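PDB 3NOL: glutamine cyclotransferase from Zymomonas mobilis, which catalyses the cyclisation of N-terminal glutamine residues of peptides to pyroglutamate with release of ammonia, and does so on a beta-propeller scaffold. Local coordinates for residues F240-G243 with K248-E251; M141-G144 with L148-L151; P27-Q32 with I194-P199; G109-I114 with Q119-N124. One frame throughout, in Å; residues are numbered along the deposited sequence.

Interaction 1 (F240-G243 with K248-E251)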
loop_
_atom_site.group_PDB
_atom_site.type_symbol
_atom_site.label_atom_id
_atom_site.label_comp_id
_atom_site.label_asym_id
_atom_site.label_seq_id
_atom_site.Cartn_x
_atom_site.Cartn_y
_atom_site.Cartn_z
ATOM N N PHE A 240 5.832 2.576 8.197
ATOM C CA PHE A 240 6.470 3.381 7.155
ATOM C C PHE A 240 5.391 3.929 6.232
ATOM O O PHE A 240 4.506 3.177 5.784
ATOM C CB PHE A 240 7.415 2.526 6.300
ATOM C CG PHE A 240 8.543 1.890 7.067
ATOM C CD1 PHE A 240 9.682 2.639 7.393
ATOM C CD2 PHE A 240 8.463 0.545 7.460
ATOM C CE1 PHE A 240 10.739 2.045 8.075
ATOM C CE2 PHE A 240 9.522 -0.056 8.150
ATOM C CZ PHE A 240 10.650 0.683 8.454
ATOM N N VAL A 241 5.500 5.212 5.903
ATOM C CA VAL A 241 4.562 5.825 4.949
ATOM C C VAL A 241 5.332 6.608 3.885
ATOM O O VAL A 241 6.391 7.197 4.167
ATOM C CB VAL A 241 3.536 6.746 5.651
ATOM C CG1 VAL A 241 2.608 5.918 6.582
ATOM C CG2 VAL A 241 4.247 7.874 6.438
ATOM N N THR A 242 4.817 6.591 2.660
ATOM C CA THR A 242 5.397 7.400 1.591
ATOM C C THR A 242 4.299 7.905 0.625
ATOM O O THR A 242 3.094 7.867 0.934
ATOM C CB THR A 242 6.581 6.637 0.868
ATOM O OG1 THR A 242 7.342 7.542 0.033
ATOM C CG2 THR A 242 6.048 5.466 0.042
ATOM N N GLY A 243 4.731 8.420 -0.522
ATOM C CA GLY A 243 3.792 8.888 -1.523
ATOM C C GLY A 243 4.423 8.929 -2.907
ATOM O O GLY A 243 5.664 8.721 -3.090
ATOM N N LYS A 248 10.997 11.041 0.393
ATOM C CA LYS A 248 11.291 10.250 1.600
ATOM C C LYS A 248 10.261 9.153 1.842
ATOM O O LYS A 248 9.115 9.287 1.424
ATOM C CB LYS A 248 11.319 11.146 2.860
ATOM C CG LYS A 248 12.344 12.301 2.884
ATOM C CD LYS A 248 13.807 11.835 2.857
ATOM C CE LYS A 248 14.738 13.063 2.970
ATOM N NZ LYS A 248 16.187 12.688 2.860
ATOM N N VAL A 249 10.687 8.092 2.542
ATOM C CA VAL A 249 9.800 7.206 3.279
ATOM C C VAL A 249 9.989 7.615 4.745
ATOM O O VAL A 249 11.130 7.734 5.210
ATOM C CB VAL A 249 10.194 5.712 3.140
ATOM C CG1 VAL A 249 9.266 4.817 3.981
ATOM C CG2 VAL A 249 10.182 5.281 1.665
ATOM N N PHE A 250 8.890 7.811 5.453
ATOM C CA PHE A 250 8.949 8.212 6.861
ATOM C C PHE A 250 8.605 7.024 7.733
ATOM O O PHE A 250 7.570 6.374 7.537
ATOM C CB PHE A 250 7.939 9.319 7.167
ATOM C CG PHE A 250 8.199 10.598 6.419
ATOM C CD1 PHE A 250 7.454 10.906 5.292
ATOM C CD2 PHE A 250 9.209 11.481 6.836
ATOM C CE1 PHE A 250 7.693 12.087 4.567
ATOM C CE2 PHE A 250 9.464 12.666 6.131
ATOM C CZ PHE A 250 8.689 12.974 4.989
ATOM N N GLU A 251 9.461 6.766 8.716
ATOM C CA GLU A 251 9.125 5.847 9.787
ATOM C C GLU A 251 8.478 6.703 10.877
ATOM O O GLU A 251 9.102 7.662 11.375
ATOM C CB GLU A 251 10.389 5.163 10.298
ATOM C CG GLU A 251 10.139 4.271 11.487
ATOM C CD GLU A 251 11.424 3.646 12.043
ATOM O OE1 GLU A 251 11.349 3.088 13.157
ATOM O OE2 GLU A 251 12.476 3.711 11.373
#
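Thr242 and Phe240 are aimed across the hairpin by their first torsions. In Thr242, chi1 of -167° sets OG1 opposite the backbone N and leans it over the facing strand, where it donates to the carbonyl of Lys248 with 2.9 Å between Thr242 OG1 and Lys248 O. The hydroxyl approaches tilted from the carbonyl plane and adds a side-chain bond beyond the Val241-Phe250 pair. A chi1 of -61° sets CG of Phe240 opposite its own carbonyl carbon, which brings the ring alongside the extended Glu251 chain: Phe240 CE1 lies 3.8 Å from Glu251 CB, while the CB of Phe240 rests on Val249 CG1 at 3.7 Å.

Strands 238-243 and 248-256 form an antiparallel hairpin within the last blade of the five-bladed propeller, and strand 28-38 is the outer strand of that blade. Val241 and Phe250 are a hydrogen-bonded pair, with Val241 N to Phe250 O and Phe250 N to Val241 O both 2.9 Å; Phe250 O also receives a CA-H contact from Phe240. On the side of Phe240, Thr242, Val249 and Glu251, the sheet packs against the next blade: Phe48 and Tyr50 of strand 44-51 meet Phe240, and Phe55 adds an edge-to-face ring contact. Branched and aromatic residues suit this interface because they fill the wedge between blades. The Val241 and Phe250 side chains emerge on the other face and cross almost perpendicularly, Val241 CG2 to Phe250 CB 4.0 Å, meeting Leu210 and Ile213 respectively.

Interaction 2 (M141-G144 with L148-L151)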
loop_
_atom_site.group_PDB
_atom_site.type_symbol
_atom_site.label_atom_id
_atom_site.label_comp_id
_atom_site.label_asym_id
_atom_site.label_seq_id
_atom_site.Cartn_x
_atom_site.Cartn_y
_atom_site.Cartn_z
ATOM N N MET A 141 -7.995 -6.705 -0.832
ATOM C CA MET A 141 -7.815 -5.767 -1.925
ATOM C C MET A 141 -8.833 -4.615 -1.911
ATOM O O MET A 141 -10.032 -4.829 -1.664
ATOM C CB MET A 141 -7.842 -6.497 -3.278
ATOM C CG MET A 141 -9.173 -6.984 -3.770
ATOM S SD MET A 141 -9.002 -7.806 -5.398
ATOM C CE MET A 141 -8.723 -6.453 -6.524
ATOM N N SER A 142 -8.330 -3.407 -2.162
ATOM C CA SER A 142 -9.162 -2.219 -2.394
ATOM C C SER A 142 -9.199 -1.936 -3.909
ATOM O O SER A 142 -8.431 -2.535 -4.691
ATOM C CB SER A 142 -8.572 -1.001 -1.673
ATOM O OG SER A 142 -7.247 -0.729 -2.138
ATOM N N ASP A 143 -10.056 -0.999 -4.303
ATOM C CA ASP A 143 -10.260 -0.686 -5.712
ATOM C C ASP A 143 -10.734 0.750 -5.960
ATOM O O ASP A 143 -11.290 1.042 -7.021
ATOM C CB ASP A 143 -11.247 -1.700 -6.348
ATOM C CG ASP A 143 -12.658 -1.613 -5.762
ATOM O OD1 ASP A 143 -12.916 -0.723 -4.925
ATOM O OD2 ASP A 143 -13.509 -2.440 -6.154
ATOM N N GLY A 144 -10.557 1.643 -4.993
ATOM C CA GLY A 144 -10.909 3.062 -5.196
ATOM C C GLY A 144 -12.371 3.314 -4.842
ATOM O O GLY A 144 -12.819 4.457 -4.859
ATOM N N LEU A 148 -14.094 -3.375 0.090
ATOM C CA LEU A 148 -12.897 -4.225 0.221
ATOM C C LEU A 148 -13.271 -5.698 0.015
ATOM O O LEU A 148 -14.333 -6.150 0.465
ATOM C CB LEU A 148 -12.253 -4.072 1.608
ATOM C CG LEU A 148 -11.688 -2.703 2.014
ATOM C CD1 LEU A 148 -11.148 -2.745 3.463
ATOM C CD2 LEU A 148 -10.572 -2.312 1.024
ATOM N N ARG A 149 -12.387 -6.444 -0.637
ATOM C CA ARG A 149 -12.605 -7.865 -0.895
ATOM C C ARG A 149 -11.512 -8.679 -0.250
ATOM O O ARG A 149 -10.313 -8.346 -0.387
ATOM C CB ARG A 149 -12.606 -8.136 -2.394
ATOM C CG ARG A 149 -13.853 -7.661 -3.080
ATOM C CD ARG A 149 -13.651 -7.739 -4.590
ATOM N NE ARG A 149 -13.110 -6.503 -5.160
ATOM C CZ ARG A 149 -12.702 -6.368 -6.425
ATOM N NH1 ARG A 149 -12.272 -5.192 -6.856
ATOM N NH2 ARG A 149 -12.731 -7.410 -7.260
ATOM N N PHE A 150 -11.936 -9.728 0.450
ATOM C CA PHE A 150 -11.026 -10.689 1.069
ATOM C C PHE A 150 -10.944 -11.874 0.132
ATOM O O PHE A 150 -11.967 -12.546 -0.093
ATOM C CB PHE A 150 -11.562 -11.153 2.425
ATOM C CG PHE A 150 -11.578 -10.085 3.480
ATOM C CD1 PHE A 150 -10.664 -10.130 4.545
ATOM C CD2 PHE A 150 -12.513 -9.044 3.432
ATOM C CE1 PHE A 150 -10.682 -9.146 5.548
ATOM C CE2 PHE A 150 -12.528 -8.046 4.413
ATOM C CZ PHE A 150 -11.623 -8.094 5.480
ATOM N N LEU A 151 -9.742 -12.134 -0.386
ATOM C CA LEU A 151 -9.522 -13.229 -1.328
ATOM C C LEU A 151 -9.020 -14.491 -0.647
ATOM O O LEU A 151 -8.127 -14.424 0.207
ATOM C CB LEU A 151 -8.532 -12.827 -2.427
ATOM C CG LEU A 151 -8.738 -11.504 -3.201
ATOM C CD1 LEU A 151 -7.689 -11.339 -4.314
ATOM C CD2 LEU A 151 -10.143 -11.340 -3.769
HETATM O O HOH W 1 -12.116 -4.257 -3.637
#
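Met141 and Arg149 face each other as an antiparallel hydrogen-bonded pair, and their long side chains leave the same side of the sheet. Both backbone bonds are nearly straight: Met141 N to Arg149 O is 2.9 Å and Arg149 N to Met141 O is 3.0 Å. The thioether then bends at chi3 (-73°), bringing its methyl over one face of the guanidinium, with Met141 CE 3.8 Å from Arg149 NH1. Methionine suits this place because it is flexible and apolar: it can lie against the flat cation without competing for its N-H groups, while Met141 SD touches Leu151 CD1 at 3.9 Å.

The arginine chain also turns, near -91° at chi3, and its polar end is held at several points. A water bridges Arg149 NE and Met141 O, 2.9 Å from each, tying the side chain back to the partner strand. Asp143 comes in almost at right angles, its carboxylate turned well out of the guanidinium plane; the salt bridge from Arg149 NH1 to Asp143 OD2 is weak as a hydrogen bond, at 3.1 Å. Arg149 NH2 has a firmer partner in Asp126 O, and Asp143 OD1 bonds to Thr145 OG1. On the opposite side of the sheet, Leu148 leans its CD2 on Ser142 CB, 3.6 Å away, while Ser142 OG bonds to Asn175 O and Gly131 N.

The contact is a beta hairpin in the third blade of the propeller: strand 147-151 lies between 139-141 and 158-166, Leu148 reaches Ile162 and Val164, and both Leu148 and Ser142 meet Leu177 of the following blade.

Interaction 3 (P27-Q32 with I194-P199)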
loop_
_atom_site.group_PDB
_atom_site.type_symbol
_atom_site.label_atom_id
_atom_site.label_comp_id
_atom_site.label_asym_id
_atom_site.label_seq_id
_atom_site.Cartn_x
_atom_site.Cartn_y
_atom_site.Cartn_z
ATOM N N PRO A 27 -11.349 8.700 16.849
ATOM C CA PRO A 27 -10.088 9.340 17.262
ATOM C C PRO A 27 -9.173 9.670 16.087
ATOM O O PRO A 27 -9.114 8.922 15.107
ATOM C CB PRO A 27 -9.410 8.302 18.176
ATOM C CG PRO A 27 -10.159 7.017 18.026
ATOM C CD PRO A 27 -11.501 7.331 17.375
ATOM N N ILE A 28 -8.473 10.794 16.212
ATOM C CA ILE A 28 -7.526 11.263 15.219
ATOM C C ILE A 28 -6.135 11.019 15.815
ATOM O O ILE A 28 -5.919 11.256 17.015
ATOM C CB ILE A 28 -7.734 12.772 14.909
ATOM C CG1 ILE A 28 -9.145 13.013 14.331
ATOM C CG2 ILE A 28 -6.672 13.296 13.932
ATOM C CD1 ILE A 28 -9.622 14.466 14.380
ATOM N N TYR A 29 -5.208 10.558 14.975
ATOM C CA TYR A 29 -3.827 10.290 15.397
ATOM C C TYR A 29 -2.873 11.237 14.686
ATOM O O TYR A 29 -2.938 11.386 13.466
ATOM C CB TYR A 29 -3.439 8.829 15.106
ATOM C CG TYR A 29 -4.255 7.855 15.926
ATOM C CD1 TYR A 29 -3.796 7.396 17.164
ATOM C CD2 TYR A 29 -5.513 7.436 15.487
ATOM C CE1 TYR A 29 -4.560 6.514 17.925
ATOM C CE2 TYR A 29 -6.293 6.576 16.232
ATOM C CZ TYR A 29 -5.823 6.122 17.449
ATOM O OH TYR A 29 -6.616 5.270 18.166
ATOM N N ASP A 30 -2.017 11.889 15.474
ATOM C CA ASP A 30 -0.927 12.676 14.943
ATOM C C ASP A 30 0.324 11.820 14.850
ATOM O O ASP A 30 0.447 10.819 15.537
ATOM C CB ASP A 30 -0.677 13.902 15.818
ATOM C CG ASP A 30 -1.790 14.920 15.695
ATOM O OD1 ASP A 30 -2.091 15.316 14.547
ATOM O OD2 ASP A 30 -2.371 15.302 16.730
ATOM N N TYR A 31 1.231 12.213 13.971
ATOM C CA TYR A 31 2.442 11.444 13.755
ATOM C C TYR A 31 3.649 12.117 14.440
ATOM O O TYR A 31 3.656 13.350 14.665
ATOM C CB TYR A 31 2.709 11.289 12.252
ATOM C CG TYR A 31 3.089 12.588 11.611
ATOM C CD1 TYR A 31 2.105 13.431 11.052
ATOM C CD2 TYR A 31 4.424 13.028 11.601
ATOM C CE1 TYR A 31 2.443 14.654 10.492
ATOM C CE2 TYR A 31 4.765 14.262 11.043
ATOM C CZ TYR A 31 3.766 15.065 10.491
ATOM O OH TYR A 31 4.116 16.275 9.948
ATOM N N GLN A 32 4.668 11.295 14.713
ATOM C CA GLN A 32 6.030 11.737 15.030
ATOM C C GLN A 32 6.991 10.974 14.110
ATOM O O GLN A 32 6.919 9.732 14.019
ATOM C CB GLN A 32 6.408 11.412 16.484
ATOM C CG GLN A 32 5.491 12.010 17.542
ATOM C CD GLN A 32 4.244 11.177 17.770
ATOM O OE1 GLN A 32 4.315 9.951 17.940
ATOM N NE2 GLN A 32 3.084 11.841 17.771
ATOM N N ILE A 194 -4.853 8.588 6.570
ATOM C CA ILE A 194 -4.897 7.146 6.508
ATOM C C ILE A 194 -5.954 6.696 7.482
ATOM O O ILE A 194 -5.938 7.106 8.644
ATOM C CB ILE A 194 -3.515 6.526 6.862
ATOM C CG1 ILE A 194 -2.482 6.871 5.770
ATOM C CG2 ILE A 194 -3.655 5.013 7.130
ATOM C CD1 ILE A 194 -1.053 6.575 6.196
ATOM N N VAL A 195 -6.909 5.915 7.002
ATOM C CA VAL A 195 -7.963 5.409 7.893
ATOM C C VAL A 195 -7.605 4.042 8.441
ATOM O O VAL A 195 -6.966 3.226 7.777
ATOM C CB VAL A 195 -9.365 5.395 7.252
ATOM C CG1 VAL A 195 -9.836 6.843 6.955
ATOM C CG2 VAL A 195 -9.405 4.509 6.011
ATOM N N ARG A 196 -8.015 3.833 9.683
ATOM C CA ARG A 196 -7.850 2.559 10.368
ATOM C C ARG A 196 -9.235 1.906 10.369
ATOM O O ARG A 196 -10.186 2.488 10.885
ATOM C CB ARG A 196 -7.350 2.798 11.805
ATOM C CG ARG A 196 -6.055 3.608 11.867
ATOM C CD ARG A 196 -5.686 4.023 13.290
ATOM N NE ARG A 196 -5.269 2.864 14.070
ATOM C CZ ARG A 196 -4.458 2.913 15.126
ATOM N NH1 ARG A 196 -4.132 1.785 15.742
ATOM N NH2 ARG A 196 -3.939 4.070 15.536
ATOM N N ILE A 197 -9.325 0.715 9.781
ATOM C CA ILE A 197 -10.594 0.047 9.529
ATOM C C ILE A 197 -10.734 -1.235 10.355
ATOM O O ILE A 197 -9.820 -2.092 10.363
ATOM C CB ILE A 197 -10.753 -0.285 8.010
ATOM C CG1 ILE A 197 -10.709 0.999 7.164
ATOM C CG2 ILE A 197 -12.048 -1.019 7.774
ATOM C CD1 ILE A 197 -10.431 0.746 5.663
ATOM N N ASP A 198 -11.870 -1.352 11.047
ATOM C CA ASP A 198 -12.212 -2.573 11.782
ATOM C C ASP A 198 -12.559 -3.667 10.754
ATOM O O ASP A 198 -13.542 -3.553 10.047
ATOM C CB ASP A 198 -13.405 -2.280 12.711
ATOM C CG ASP A 198 -13.810 -3.476 13.577
ATOM O OD1 ASP A 198 -13.504 -4.638 13.225
ATOM O OD2 ASP A 198 -14.441 -3.225 14.625
ATOM N N PRO A 199 -11.756 -4.738 10.675
ATOM C CA PRO A 199 -12.026 -5.741 9.640
ATOM C C PRO A 199 -13.340 -6.535 9.844
ATOM O O PRO A 199 -13.794 -7.158 8.894
ATOM C CB PRO A 199 -10.806 -6.671 9.711
ATOM C CG PRO A 199 -10.333 -6.555 11.141
ATOM C CD PRO A 199 -10.582 -5.087 11.501
#
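Tyr29 and Arg196 meet although their strands do not pair: the closest alpha carbons, Tyr29 CA and Ile194 CA, are 9.5 Å apart, because strand 204-209 runs between them. The side chains reach across this strand and cross at about a right angle. Arg196 bends at chi3 (70°), which lowers one corner of the guanidinium onto the ring; NH2 sits over the ring centre, with Arg196 NH2 3.4 Å from Tyr29 CZ. The guanidinium is inclined by 45° to the ring instead of lying flat, so NH2 dips toward the pi face. The cation-pi interaction measures 4.4 Å from Arg196 CZ to the Tyr29 ring centroid.

In the five-bladed propeller, Tyr29 stands on the outer strand of the last blade, Arg196 one strand in from the outer strand 204-209 of the blade before. Strand 28-38 lies parallel to 204-209, so the pair spans the join. Nearer the backbone, Arg196 CD touches Tyr29 CE2 at 3.9 Å. Arginine suits the place because its long chain can pass over Ile208 and keep its charge near the surface, where NE salt-bridges Glu183; tyrosine, because its broad ring offers NH2 a pi face across the intervening strand. An alanine at Tyr29 takes away the ring, and the cation would probably lose its pi partner and be less confined. Leu254 and Gln256 adjoin Arg196 and Tyr29, respectively.

Interaction 4 (G109-I114 with Q119-N124)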
loop_
_atom_site.group_PDB
_atom_site.type_symbol
_atom_site.label_atom_id
_atom_site.label_comp_id
_atom_site.label_asym_id
_atom_site.label_seq_id
_atom_site.Cartn_x
_atom_site.Cartn_y
_atom_site.Cartn_z
ATOM N N GLY A 109 -4.370 -9.988 -12.317
ATOM C CA GLY A 109 -3.255 -9.887 -11.434
ATOM C C GLY A 109 -2.246 -10.974 -11.746
ATOM O O GLY A 109 -2.476 -11.833 -12.611
ATOM N N PHE A 110 -1.128 -10.919 -11.034
ATOM C CA PHE A 110 -0.005 -11.827 -11.257
ATOM C C PHE A 110 0.467 -12.377 -9.938
ATOM O O PHE A 110 0.206 -11.786 -8.894
ATOM C CB PHE A 110 1.160 -11.091 -11.941
ATOM C CG PHE A 110 0.808 -10.541 -13.301
ATOM C CD1 PHE A 110 0.624 -9.172 -13.487
ATOM C CD2 PHE A 110 0.643 -11.409 -14.387
ATOM C CE1 PHE A 110 0.297 -8.660 -14.764
ATOM C CE2 PHE A 110 0.305 -10.928 -15.660
ATOM C CZ PHE A 110 0.115 -9.547 -15.849
ATOM N N VAL A 111 1.153 -13.515 -10.001
ATOM C CA VAL A 111 1.843 -14.057 -8.854
ATOM C C VAL A 111 3.277 -14.328 -9.282
ATOM O O VAL A 111 3.499 -14.946 -10.327
ATOM C CB VAL A 111 1.217 -15.390 -8.347
ATOM C CG1 VAL A 111 1.981 -15.865 -7.105
ATOM C CG2 VAL A 111 -0.303 -15.232 -8.052
ATOM N N TRP A 112 4.223 -13.817 -8.489
ATOM C CA TRP A 112 5.660 -14.057 -8.712
ATOM C C TRP A 112 6.295 -14.795 -7.536
ATOM O O TRP A 112 5.901 -14.604 -6.358
ATOM C CB TRP A 112 6.405 -12.723 -8.958
ATOM C CG TRP A 112 5.842 -11.817 -10.056
ATOM C CD1 TRP A 112 6.167 -11.835 -11.398
ATOM C CD2 TRP A 112 4.949 -10.704 -9.879
ATOM N NE1 TRP A 112 5.500 -10.822 -12.062
ATOM C CE2 TRP A 112 4.737 -10.123 -11.159
ATOM C CE3 TRP A 112 4.286 -10.155 -8.765
ATOM C CZ2 TRP A 112 3.888 -9.015 -11.357
ATOM C CZ3 TRP A 112 3.442 -9.057 -8.957
ATOM C CH2 TRP A 112 3.262 -8.487 -10.251
ATOM N N ASN A 113 7.275 -15.652 -7.844
ATOM C CA ASN A 113 8.132 -16.195 -6.790
ATOM C C ASN A 113 8.972 -15.069 -6.205
ATOM O O ASN A 113 9.553 -14.275 -6.940
ATOM C CB ASN A 113 9.049 -17.297 -7.331
ATOM C CG ASN A 113 8.310 -18.592 -7.658
ATOM O OD1 ASN A 113 8.839 -19.437 -8.388
ATOM N ND2 ASN A 113 7.109 -18.760 -7.135
ATOM N N ILE A 114 9.058 -14.995 -4.880
ATOM C CA ILE A 114 9.785 -13.886 -4.265
ATOM C C ILE A 114 11.305 -13.903 -4.540
ATOM O O ILE A 114 11.917 -12.833 -4.653
ATOM C CB ILE A 114 9.444 -13.684 -2.746
ATOM C CG1 ILE A 114 9.827 -12.256 -2.322
ATOM C CG2 ILE A 114 10.115 -14.745 -1.905
ATOM C CD1 ILE A 114 9.002 -11.678 -1.176
ATOM N N GLN A 119 7.544 -14.843 -12.864
ATOM C CA GLN A 119 6.072 -14.958 -12.913
ATOM C C GLN A 119 5.664 -16.426 -12.956
ATOM O O GLN A 119 6.212 -17.214 -13.763
ATOM C CB GLN A 119 5.485 -14.189 -14.102
ATOM C CG GLN A 119 3.989 -14.426 -14.323
ATOM C CD GLN A 119 3.445 -13.640 -15.510
ATOM O OE1 GLN A 119 3.999 -12.608 -15.883
ATOM N NE2 GLN A 119 2.364 -14.132 -16.112
ATOM N N VAL A 120 4.736 -16.802 -12.076
ATOM C CA VAL A 120 4.240 -18.191 -12.009
ATOM C C VAL A 120 2.731 -18.362 -12.299
ATOM O O VAL A 120 2.265 -19.469 -12.587
ATOM C CB VAL A 120 4.612 -18.881 -10.670
ATOM C CG1 VAL A 120 6.144 -19.033 -10.556
ATOM C CG2 VAL A 120 4.004 -18.133 -9.451
ATOM N N ARG A 121 1.984 -17.260 -12.257
ATOM C CA ARG A 121 0.535 -17.320 -12.442
ATOM C C ARG A 121 -0.011 -15.955 -12.848
ATOM O O ARG A 121 0.569 -14.914 -12.502
ATOM C CB ARG A 121 -0.124 -17.788 -11.139
ATOM C CG ARG A 121 -1.619 -18.022 -11.169
ATOM C CD ARG A 121 -2.051 -18.511 -9.802
ATOM N NE ARG A 121 -3.490 -18.777 -9.751
ATOM C CZ ARG A 121 -4.142 -19.176 -8.657
ATOM N NH1 ARG A 121 -3.494 -19.356 -7.510
ATOM N NH2 ARG A 121 -5.452 -19.406 -8.713
ATOM N N SER A 122 -1.097 -15.990 -13.622
ATOM C CA SER A 122 -1.980 -14.838 -13.779
ATOM C C SER A 122 -3.387 -15.251 -13.359
ATOM O O SER A 122 -3.791 -16.411 -13.537
ATOM C CB SER A 122 -1.998 -14.317 -15.220
ATOM O OG SER A 122 -2.706 -13.079 -15.274
ATOM N N PHE A 123 -4.135 -14.304 -12.807
ATOM C CA PHE A 123 -5.495 -14.584 -12.375
ATOM C C PHE A 123 -6.398 -13.404 -12.708
ATOM O O PHE A 123 -5.932 -12.254 -12.716
ATOM C CB PHE A 123 -5.540 -14.914 -10.871
ATOM C CG PHE A 123 -5.167 -13.760 -9.961
ATOM C CD1 PHE A 123 -6.171 -12.992 -9.338
ATOM C CD2 PHE A 123 -3.819 -13.426 -9.741
ATOM C CE1 PHE A 123 -5.824 -11.929 -8.486
ATOM C CE2 PHE A 123 -3.460 -12.368 -8.875
ATOM C CZ PHE A 123 -4.469 -11.617 -8.261
ATOM N N ASN A 124 -7.668 -13.690 -12.977
ATOM C CA ASN A 124 -8.636 -12.623 -13.245
ATOM C C ASN A 124 -9.344 -12.184 -11.969
ATOM O O ASN A 124 -9.487 -12.958 -11.020
ATOM C CB ASN A 124 -9.669 -13.037 -14.302
ATOM C CG ASN A 124 -9.069 -13.186 -15.680
ATOM O OD1 ASN A 124 -8.018 -12.601 -15.999
ATOM N ND2 ASN A 124 -9.721 -13.990 -16.511
HETATM O O HOH W 2 5.136 -10.304 -14.953
#
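A beta hairpin with a classic bulge joins the last two strands of the propeller's second blade, 108-113 and 119-124. Val120 and Arg121 both face Val111, and their N-H groups converge on one carbonyl: Val120 N to Val111 O is 2.8 Å, whereas the bond from Arg121 N is weak. The valines touch through Val111 CG1 and Val120 CG2, and Val111 also lies alongside the Arg121 chain, whose guanidinium leads away to Glu154 O.

At the other end, chi1 of 66° sets CG of Phe123 between the backbone N and the carbonyl carbon, which turns the ring over Gly109, and Gly109 CA makes a CH-pi contact 4.0 Å from the Phe123 ring centroid. Only glycine fits, since a beta carbon here would collide with Phe123 CZ. A serine in place of Phe123 removes the ring over Gly109 and would probably open a gap beside Val111 and Leu156. Gly109 O accepts from Ser122 OG at 2.9 Å and from Phe123 N at 3.0 Å, the two donors coming from opposite faces of the carbonyl plane.

On the Phe110, Trp112 and Gln119 side, Gln119 stretches its amide past the Phe110 ring, with Gln119 NE2 3.7 Å from Phe110 CD2. Its CB lies near Trp112 CD1, and a water in the plane of the indole accepts from Trp112 NE1 at 3.0 Å and donates to Gln119 OE1 at 2.7 Å.

In the fold
From the N terminus, strand 28-38 opens interaction 3, which closes only at 194-199, after 161 intervening residues. That long span contains interaction 4 and then interaction 2, two short hairpin closures of successive blades, in series. Interaction 1 comes last, a hairpin in the final blade, and no contacts cross. Strand 28-38 pairs with 248-256 in that last blade, the usual "velcro" ring closure of propellers, while interaction 3 links it to the preceding blade. Interactions 1 and 3 touch where Val241 CG1 meets Ile194 CD1 at 3.7 Å, and interactions 2 and 3 touch through Leu148 and Ile197. Interactions 1 and 4 lie across the ring, centres about 27 Å apart.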